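Local structure of Esterase/lipase (Lactobacillus rhamnosus, 4N5H) at residues L53-P58 / R124-F129; R42-A47 / I119-R124. The protein probably hydrolyses carboxylic ester bonds, and may also transfer acyl groups, as a serine esterase of the alpha/beta hydrolase fold. The protein carries 1 engineered substitution. One frame throughout, in Å; residues are numbered along the deposited sequence.

Interaction 1 of 2, residues L53-P58 / R124-F129; sequences LNLYYP and RWLSHF
Apolar side chains of L53 and L55 meet W125 and L126 in a buried helix-on-sheet contact of the alpha/beta hydrolase fold, where the last turns of helix 112-129 lie over strand 52-58. The short axes come no closer than 11.5 Å and cross at -46°, so a layer of side chains fills the gap and no hydrogen bond spans it. L53 and L55, two residues apart on the strand, project from the same side of the sheet toward the helix. W125 makes the largest single contribution. Its CG is anti to the backbone N (chi1 -171°), which swings the six-membered part of the indole down toward the strand. L53 reaches that part obliquely with both methyls, its CD2 lying 3.8 Å from CE3 of W125 and its CD1 4.0 Å from CZ3 of W125. L55 comes instead to the rim of the ring, near its plane, where its CD1 is 4.2 Å from CZ3 of W125. The other methyl of L55 turns to the next helical residue, with CD2 at 4.2 Å from CD1 of L126. One branched side chain thus bridges two consecutive helix positions. CD1 of F129, four residues on from W125, rests over one face of the indole, toward its rim. The indole also reaches the subunit boundary, packing on P274 and H275 of the second subunit, so the helix end is held between its own sheet and a neighbouring chain. Within the sheet, M100 of strand 98-102 touches L53, L55 and L126, and Y41 of strand 35-42 meets the W125 ring, so both strands that pair with 52-58 add to the same layer beneath the helix.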
ATOM      1  N   LEU A  53       1.336  -4.383  23.352  1.00 10.75           N
ATOM      2  CA  LEU A  53      -0.011  -3.701  23.268  1.00 10.58           C
ATOM      3  C   LEU A  53       0.069  -2.493  22.350  1.00 11.45           C
ATOM      4  O   LEU A  53       1.164  -1.947  22.102  1.00 11.43           O
ATOM      5  CB  LEU A  53      -0.630  -3.407  24.655  1.00 10.22           C
ATOM      6  CG  LEU A  53       0.216  -2.541  25.565  1.00 10.69           C
ATOM      7  CD1 LEU A  53       0.052  -1.041  25.247  1.00 11.34           C
ATOM      8  CD2 LEU A  53      -0.208  -2.662  27.002  1.00 12.61           C
ATOM      9  N   ASN A  54      -1.139  -2.054  21.903  1.00 11.03           N
ATOM     10  CA  ASN A  54      -1.300  -0.832  21.160  1.00 11.21           C
ATOM     11  C   ASN A  54      -2.196   0.090  21.975  1.00 11.88           C
ATOM     12  O   ASN A  54      -3.126  -0.376  22.688  1.00 12.26           O
ATOM     13  CB  ASN A  54      -2.012  -1.020  19.802  1.00 11.83           C
ATOM     14  CG  ASN A  54      -1.196  -1.846  18.802  1.00 11.60           C
ATOM     15  OD1 ASN A  54      -0.010  -1.939  18.831  1.00 12.62           O
ATOM     16  ND2 ASN A  54      -1.911  -2.462  17.928  1.00 12.60           N
ATOM     17  N   LEU A  55      -1.951   1.374  21.769  1.00 10.69           N
ATOM     18  CA  LEU A  55      -2.795   2.466  22.304  1.00 10.81           C
ATOM     19  C   LEU A  55      -3.342   3.295  21.156  1.00 12.03           C
ATOM     20  O   LEU A  55      -2.649   3.665  20.196  1.00 11.32           O
ATOM     21  CB  LEU A  55      -2.034   3.373  23.253  1.00 10.45           C
ATOM     22  CG  LEU A  55      -1.254   2.644  24.386  1.00 11.04           C
ATOM     23  CD1 LEU A  55      -0.495   3.604  25.242  1.00 12.21           C
ATOM     24  CD2 LEU A  55      -2.199   1.809  25.240  1.00 11.19           C
ATOM     25  N   TYR A  56      -4.607   3.720  21.316  1.00 10.48           N
ATOM     26  CA  TYR A  56      -5.306   4.447  20.255  1.00 11.51           C
ATOM     27  C   TYR A  56      -5.999   5.672  20.908  1.00 11.58           C
ATOM     28  O   TYR A  56      -6.523   5.610  22.043  1.00 11.84           O
ATOM     29  CB  TYR A  56      -6.416   3.616  19.597  1.00 12.03           C
ATOM     30  CG  TYR A  56      -6.012   2.232  19.151  1.00 11.84           C
ATOM     31  CD1 TYR A  56      -5.921   1.175  20.026  1.00 12.14           C
ATOM     32  CD2 TYR A  56      -5.817   1.984  17.789  1.00 13.93           C
ATOM     33  CE1 TYR A  56      -5.579  -0.103  19.599  1.00 12.06           C
ATOM     34  CE2 TYR A  56      -5.522   0.692  17.343  1.00 15.34           C
ATOM     35  CZ  TYR A  56      -5.364  -0.347  18.278  1.00 14.69           C
ATOM     36  OH  TYR A  56      -5.111  -1.630  17.831  1.00 14.39           O
ATOM     37  N   TYR A  57      -6.045   6.765  20.153  1.00 12.39           N
ATOM     38  CA  TYR A  57      -6.611   8.014  20.626  1.00 11.58           C
ATOM     39  C   TYR A  57      -7.232   8.819  19.459  1.00 12.46           C
ATOM     40  O   TYR A  57      -6.867   8.719  18.330  1.00 13.57           O
ATOM     41  CB  TYR A  57      -5.433   8.935  21.075  1.00 13.88           C
ATOM     42  CG  TYR A  57      -4.424   8.295  22.030  1.00 13.57           C
ATOM     43  CD1 TYR A  57      -3.330   7.651  21.534  1.00 11.76           C
ATOM     44  CD2 TYR A  57      -4.546   8.378  23.389  1.00 16.27           C
ATOM     45  CE1 TYR A  57      -2.395   7.085  22.326  1.00 13.11           C
ATOM     46  CE2 TYR A  57      -3.601   7.835  24.230  1.00 14.12           C
ATOM     47  CZ  TYR A  57      -2.485   7.173  23.670  1.00 12.62           C
ATOM     48  OH  TYR A  57      -1.525   6.655  24.509  1.00 12.37           O
ATOM     49  N   PRO A  58      -8.187   9.659  19.840  1.00 14.13           N
ATOM     50  CA  PRO A  58      -8.649  10.614  18.773  1.00 17.20           C
ATOM     51  C   PRO A  58      -7.499  11.485  18.352  1.00 17.48           C
ATOM     52  O   PRO A  58      -6.643  11.773  19.193  1.00 18.85           O
ATOM     53  CB  PRO A  58      -9.720  11.436  19.554  1.00 17.06           C
ATOM     54  CG  PRO A  58      -9.439  11.231  20.980  1.00 19.69           C
ATOM     55  CD  PRO A  58      -8.765   9.921  21.160  1.00 16.07           C
ATOM     56  N   ARG A 124      -1.828  -3.906  34.417  1.00 11.97           N
ATOM     57  CA  ARG A 124      -0.867  -3.354  35.311  1.00 12.99           C
ATOM     58  C   ARG A 124       0.032  -2.326  34.643  1.00 13.35           C
ATOM     59  O   ARG A 124       0.263  -1.263  35.179  1.00 14.30           O
ATOM     60  CB  ARG A 124      -0.009  -4.430  35.983  1.00 14.60           C
ATOM     61  CG  ARG A 124       0.699  -3.912  37.228  1.00 19.41           C
ATOM     62  CD  ARG A 124       1.273  -5.075  38.131  1.00 22.07           C
ATOM     63  NE  ARG A 124       0.371  -6.240  38.113  1.00 25.59           N
ATOM     64  CZ  ARG A 124      -0.740  -6.364  38.834  1.00 33.86           C
ATOM     65  NH1 ARG A 124      -1.024  -5.467  39.780  1.00 36.86           N
ATOM     66  NH2 ARG A 124      -1.538  -7.416  38.631  1.00 39.33           N
ATOM     67  N   TRP A 125       0.542  -2.629  33.450  1.00 11.86           N
ATOM     68  CA  TRP A 125       1.263  -1.652  32.679  1.00 11.89           C
ATOM     69  C   TRP A 125       0.460  -0.374  32.503  1.00 13.30           C
ATOM     70  O   TRP A 125       0.943   0.742  32.734  1.00 13.03           O
ATOM     71  CB  TRP A 125       1.623  -2.247  31.318  1.00 12.59           C
ATOM     72  CG  TRP A 125       2.565  -1.374  30.526  1.00 13.24           C
ATOM     73  CD1 TRP A 125       3.927  -1.444  30.481  1.00 12.60           C
ATOM     74  CD2 TRP A 125       2.199  -0.317  29.660  1.00 12.85           C
ATOM     75  NE1 TRP A 125       4.432  -0.497  29.654  1.00 12.66           N
ATOM     76  CE2 TRP A 125       3.394   0.179  29.074  1.00 12.63           C
ATOM     77  CE3 TRP A 125       0.970   0.222  29.253  1.00 13.14           C
ATOM     78  CZ2 TRP A 125       3.396   1.258  28.199  1.00 12.39           C
ATOM     79  CZ3 TRP A 125       0.999   1.260  28.347  1.00 12.43           C
ATOM     80  CH2 TRP A 125       2.185   1.790  27.876  1.00 12.61           C
ATOM     81  N   LEU A 126      -0.781  -0.528  32.091  1.00 11.49           N
ATOM     82  CA  LEU A 126      -1.611   0.664  31.868  1.00 10.80           C
ATOM     83  C   LEU A 126      -1.819   1.446  33.186  1.00 12.03           C
ATOM     84  O   LEU A 126      -1.899   2.695  33.176  1.00 12.35           O
ATOM     85  CB  LEU A 126      -2.957   0.255  31.243  1.00 12.13           C
ATOM     86  CG  LEU A 126      -3.759   1.406  30.597  1.00 11.99           C
ATOM     87  CD1 LEU A 126      -3.093   1.950  29.355  1.00 12.70           C
ATOM     88  CD2 LEU A 126      -5.158   0.862  30.201  1.00 13.67           C
ATOM     89  N   SER A 127      -1.950   0.744  34.299  1.00 12.59           N
ATOM     90  CA  SER A 127      -2.121   1.459  35.565  1.00 13.35           C
ATOM     91  C   SER A 127      -0.894   2.290  35.889  1.00 14.06           C
ATOM     92  O   SER A 127      -1.028   3.302  36.517  1.00 14.88           O
ATOM     93  CB  SER A 127      -2.416   0.458  36.722  1.00 14.38           C
ATOM     94  OG  SER A 127      -1.264  -0.232  37.117  1.00 15.71           O
ATOM     95  N   HIS A 128       0.310   1.903  35.469  1.00 13.24           N
ATOM     96  CA  HIS A 128       1.550   2.632  35.716  1.00 13.53           C
ATOM     97  C   HIS A 128       1.752   3.782  34.700  1.00 14.03           C
ATOM     98  O   HIS A 128       2.241   4.871  35.068  1.00 14.01           O
ATOM     99  CB  HIS A 128       2.767   1.698  35.610  1.00 15.78           C
ATOM    100  CG  HIS A 128       2.776   0.628  36.643  1.00 19.51           C
ATOM    101  ND1 HIS A 128       3.454  -0.587  36.490  1.00 26.45           N
ATOM    102  CD2 HIS A 128       2.091   0.524  37.777  1.00 21.68           C
ATOM    103  CE1 HIS A 128       3.318  -1.286  37.596  1.00 24.83           C
ATOM    104  NE2 HIS A 128       2.482  -0.644  38.387  1.00 27.65           N
ATOM    105  N   PHE A 129       1.460   3.526  33.420  1.00 13.68           N
ATOM    106  CA  PHE A 129       1.862   4.386  32.325  1.00 12.81           C
ATOM    107  C   PHE A 129       0.745   5.079  31.590  1.00 13.58           C
ATOM    108  O   PHE A 129       0.956   5.986  30.779  1.00 14.05           O
ATOM    109  CB  PHE A 129       2.814   3.571  31.381  1.00 14.89           C
ATOM    110  CG  PHE A 129       3.972   3.001  32.101  1.00 14.72           C
ATOM    111  CD1 PHE A 129       4.069   1.657  32.259  1.00 14.25           C
ATOM    112  CD2 PHE A 129       4.894   3.808  32.740  1.00 16.30           C
ATOM    113  CE1 PHE A 129       5.061   1.052  33.011  1.00 15.71           C
ATOM    114  CE2 PHE A 129       5.907   3.227  33.474  1.00 17.11           C
ATOM    115  CZ  PHE A 129       6.003   1.837  33.609  1.00 17.33           C
TER

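Interaction 2 of 2, residues R42-A47 / I119-R124; sequences RYEQSA and IFASLR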
ATOM      1  N   ARG A  42       6.084  -3.077  24.765  1.00 12.60           N
ATOM      2  CA  ARG A  42       6.185  -4.264  25.590  1.00 11.82           C
ATOM      3  C   ARG A  42       5.536  -3.966  26.928  1.00 12.38           C
ATOM      4  O   ARG A  42       5.832  -2.966  27.567  1.00 14.18           O
ATOM      5  CB  ARG A  42       7.674  -4.570  25.843  1.00 12.62           C
ATOM      6  CG  ARG A  42       8.428  -5.144  24.681  1.00 14.16           C
ATOM      7  CD  ARG A  42       9.898  -5.274  25.045  1.00 16.03           C
ATOM      8  NE  ARG A  42      10.600  -5.831  23.928  1.00 17.03           N
ATOM      9  CZ  ARG A  42      11.873  -6.236  23.989  1.00 18.81           C
ATOM     10  NH1 ARG A  42      12.507  -6.240  25.146  1.00 19.38           N
ATOM     11  NH2 ARG A  42      12.419  -6.790  22.891  1.00 18.91           N
ATOM     12  N   TYR A  43       4.743  -4.894  27.437  1.00 13.21           N
ATOM     13  CA  TYR A  43       4.181  -4.688  28.759  1.00 13.14           C
ATOM     14  C   TYR A  43       4.873  -5.490  29.919  1.00 14.15           C
ATOM     15  O   TYR A  43       4.458  -5.359  31.068  1.00 16.27           O
ATOM     16  CB  TYR A  43       2.631  -4.895  28.790  1.00 12.77           C
ATOM     17  CG  TYR A  43       2.079  -6.173  28.276  1.00 11.01           C
ATOM     18  CD1 TYR A  43       2.278  -7.337  28.997  1.00 11.88           C
ATOM     19  CD2 TYR A  43       1.379  -6.275  27.046  1.00 10.18           C
ATOM     20  CE1 TYR A  43       1.704  -8.501  28.609  1.00 12.83           C
ATOM     21  CE2 TYR A  43       0.843  -7.472  26.642  1.00 11.60           C
ATOM     22  CZ  TYR A  43       1.004  -8.572  27.399  1.00 11.09           C
ATOM     23  OH  TYR A  43       0.478  -9.815  26.939  1.00 13.13           O
ATOM     24  N   GLU A  44       5.882  -6.242  29.539  1.00 15.54           N
ATOM     25  CA  GLU A  44       6.786  -6.800  30.494  1.00 17.00           C
ATOM     26  C   GLU A  44       8.187  -6.915  29.918  1.00 16.00           C
ATOM     27  O   GLU A  44       8.405  -6.649  28.759  1.00 17.33           O
ATOM     28  CB  GLU A  44       6.168  -8.063  31.080  1.00 20.65           C
ATOM     29  CG  GLU A  44       5.978  -9.104  30.129  1.00 18.67           C
ATOM     30  CD  GLU A  44       5.108 -10.306  30.708  1.00 22.87           C
ATOM     31  OE1 GLU A  44       5.756 -11.301  31.114  1.00 19.04           O
ATOM     32  OE2 GLU A  44       3.877 -10.329  30.817  1.00 20.54           O
ATOM     33  N   GLN A  45       9.120  -7.402  30.722  1.00 18.56           N
ATOM     34  CA  GLN A  45      10.492  -7.539  30.220  1.00 20.79           C
ATOM     35  C   GLN A  45      10.630  -8.788  29.386  1.00 23.48           C
ATOM     36  O   GLN A  45      11.142  -9.816  29.883  1.00 25.19           O
ATOM     37  CB  GLN A  45      11.535  -7.495  31.349  1.00 25.84           C
ATOM     38  CG  GLN A  45      11.498  -6.234  32.189  1.00 29.99           C
ATOM     39  CD  GLN A  45      12.635  -6.234  33.211  1.00 39.10           C
ATOM     40  OE1 GLN A  45      12.765  -7.149  34.016  1.00 46.61           O
ATOM     41  NE2 GLN A  45      13.471  -5.243  33.151  1.00 42.64           N
ATOM     42  N   SER A  46      10.145  -8.770  28.146  1.00 21.07           N
ATOM     43  CA  SER A  46      10.124  -9.953  27.302  1.00 22.03           C
ATOM     44  C   SER A  46      10.191  -9.538  25.860  1.00 22.04           C
ATOM     45  O   SER A  46       9.555  -8.526  25.467  1.00 25.27           O
ATOM     46  CB  SER A  46       8.764 -10.620  27.585  1.00 25.41           C
ATOM     47  OG  SER A  46       8.419 -11.594  26.626  1.00 24.02           O
ATOM     48  N   ALA A  47      10.786 -10.391  25.032  1.00 21.75           N
ATOM     49  CA  ALA A  47      10.825 -10.173  23.587  1.00 22.94           C
ATOM     50  C   ALA A  47       9.746 -11.007  22.898  1.00 20.88           C
ATOM     51  O   ALA A  47       9.787 -11.144  21.693  1.00 22.33           O
ATOM     52  CB  ALA A  47      12.197 -10.537  23.043  1.00 28.69           C
ATOM     53  N   ILE A 119      -2.877 -10.823  30.189  1.00 11.73           N
ATOM     54  CA  ILE A 119      -3.882  -9.707  30.261  1.00 11.26           C
ATOM     55  C   ILE A 119      -3.727  -8.850  31.488  1.00 12.64           C
ATOM     56  O   ILE A 119      -3.692  -7.611  31.398  1.00 12.32           O
ATOM     57  CB  ILE A 119      -5.331 -10.240  30.050  1.00 11.60           C
ATOM     58  CG1 ILE A 119      -5.538 -10.896  28.715  1.00 13.68           C
ATOM     59  CG2 ILE A 119      -6.330  -9.180  30.270  1.00 12.04           C
ATOM     60  CD1 ILE A 119      -6.761 -11.787  28.542  1.00 15.87           C
ATOM     61  N   PHE A 120      -3.552  -9.473  32.677  1.00 12.19           N
ATOM     62  CA  PHE A 120      -3.359  -8.681  33.885  1.00 11.53           C
ATOM     63  C   PHE A 120      -2.054  -7.865  33.833  1.00 12.33           C
ATOM     64  O   PHE A 120      -2.005  -6.746  34.325  1.00 13.27           O
ATOM     65  CB  PHE A 120      -3.385  -9.570  35.134  1.00 12.42           C
ATOM     66  CG  PHE A 120      -4.732  -9.660  35.742  1.00 11.77           C
ATOM     67  CD1 PHE A 120      -5.629 -10.635  35.244  1.00 12.76           C
ATOM     68  CD2 PHE A 120      -5.134  -8.774  36.721  1.00 15.48           C
ATOM     69  CE1 PHE A 120      -6.896 -10.708  35.750  1.00 12.66           C
ATOM     70  CE2 PHE A 120      -6.412  -8.830  37.254  1.00 14.88           C
ATOM     71  CZ  PHE A 120      -7.300  -9.741  36.717  1.00 14.27           C
ATOM     72  N   ALA A 121      -1.012  -8.388  33.173  1.00 11.94           N
ATOM     73  CA  ALA A 121       0.207  -7.593  33.026  1.00 11.34           C
ATOM     74  C   ALA A 121       0.028  -6.365  32.153  1.00 11.34           C
ATOM     75  O   ALA A 121       0.545  -5.268  32.475  1.00 12.30           O
ATOM     76  CB  ALA A 121       1.327  -8.439  32.397  1.00 14.45           C
ATOM     77  N   SER A 122      -0.804  -6.496  31.089  1.00 11.96           N
ATOM     78  CA  SER A 122      -1.145  -5.323  30.256  1.00 11.98           C
ATOM     79  C   SER A 122      -1.966  -4.337  31.047  1.00 10.64           C
ATOM     80  O   SER A 122      -1.739  -3.120  30.931  1.00 11.84           O
ATOM     81  CB  SER A 122      -1.876  -5.705  28.970  1.00 11.84           C
ATOM     82  OG  SER A 122      -3.216  -6.098  29.144  1.00 11.43           O
ATOM     83  N   LEU A 123      -2.848  -4.801  31.922  1.00 12.31           N
ATOM     84  CA  LEU A 123      -3.649  -3.854  32.755  1.00 12.27           C
ATOM     85  C   LEU A 123      -2.735  -3.147  33.766  1.00 11.46           C
ATOM     86  O   LEU A 123      -2.846  -1.967  33.996  1.00 11.98           O
ATOM     87  CB  LEU A 123      -4.737  -4.601  33.557  1.00 12.67           C
ATOM     88  CG  LEU A 123      -5.750  -5.433  32.763  1.00 16.31           C
ATOM     89  CD1 LEU A 123      -6.708  -6.159  33.702  1.00 16.62           C
ATOM     90  CD2 LEU A 123      -6.527  -4.612  31.874  1.00 16.29           C
ATOM     91  N   ARG A 124      -1.828  -3.906  34.417  1.00 11.97           N
ATOM     92  CA  ARG A 124      -0.867  -3.354  35.311  1.00 12.99           C
ATOM     93  C   ARG A 124       0.032  -2.326  34.643  1.00 13.35           C
ATOM     94  O   ARG A 124       0.263  -1.263  35.179  1.00 14.30           O
ATOM     95  CB  ARG A 124      -0.009  -4.430  35.983  1.00 14.60           C
ATOM     96  CG  ARG A 124       0.699  -3.912  37.228  1.00 19.41           C
ATOM     97  CD  ARG A 124       1.273  -5.075  38.131  1.00 22.07           C
ATOM     98  NE  ARG A 124       0.371  -6.240  38.113  1.00 25.59           N
ATOM     99  CZ  ARG A 124      -0.740  -6.364  38.834  1.00 33.86           C
ATOM    100  NH1 ARG A 124      -1.024  -5.467  39.780  1.00 36.86           N
ATOM    101  NH2 ARG A 124      -1.538  -7.416  38.631  1.00 39.33           N
TER
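One face of the Y43 ring lies against helix 112-129 at S122, whose N and CB both sit over it. The CB of S122 is 4.0 Å from the ring centroid and only 17° off the ring normal, a CH-pi contact, with CD2 of Y43 the nearest ring atom to it at 3.8 Å. On that same side A121 comes in obliquely beyond the CD1-CE1 bond, its CB 3.7 Å from CD1 of Y43. Y43 and E44 belong to the loop connecting the antiparallel strands 35-42 and 52-58, and through them this connection packs on the helix. With chi1 at 54°, CG of Y43 is staggered between N and C of its own backbone, which turns the phenol onto the helix. E44 stretches out past CG, bringing OE2 to 3.5 Å from CB of A121 at the margin of the contact. While CB of S122 faces the tyrosine, its OG donates to the carbonyl O of I119 at 2.8 Å, in the carbonyl plane and on a lone pair, and that oxygen also accepts from L123 N. The phenol OH of Y43 bonds to the carbonyl O of G103. With the hydroxyls of Y43 and S122 both engaged elsewhere, the contact between loop and helix rests on van der Waals and CH-pi attraction, and no hydrogen bond joins the two segments.

Overall arrangement
Both contacts use helix 112-129, and their centres lie 11 Å apart; the helical segments overlap at R124, which takes part in neither contact. Interaction 1 is fully buried and wholly apolar, setting the end of the helix against the strand that follows the loop of interaction 2. Interaction 2 is partly buried: it sets the preceding turns against that loop, and mixes an aromatic face with a carboxylate at its margin. They join directly, since CD2 of L53 lies 3.9 Å from CD2 of Y43 and CD1 of W125 lies 3.7 Å from CA of Y43. One hydrophobic layer therefore runs from strand 52-58 to the loop before it, and both contacts border the second subunit.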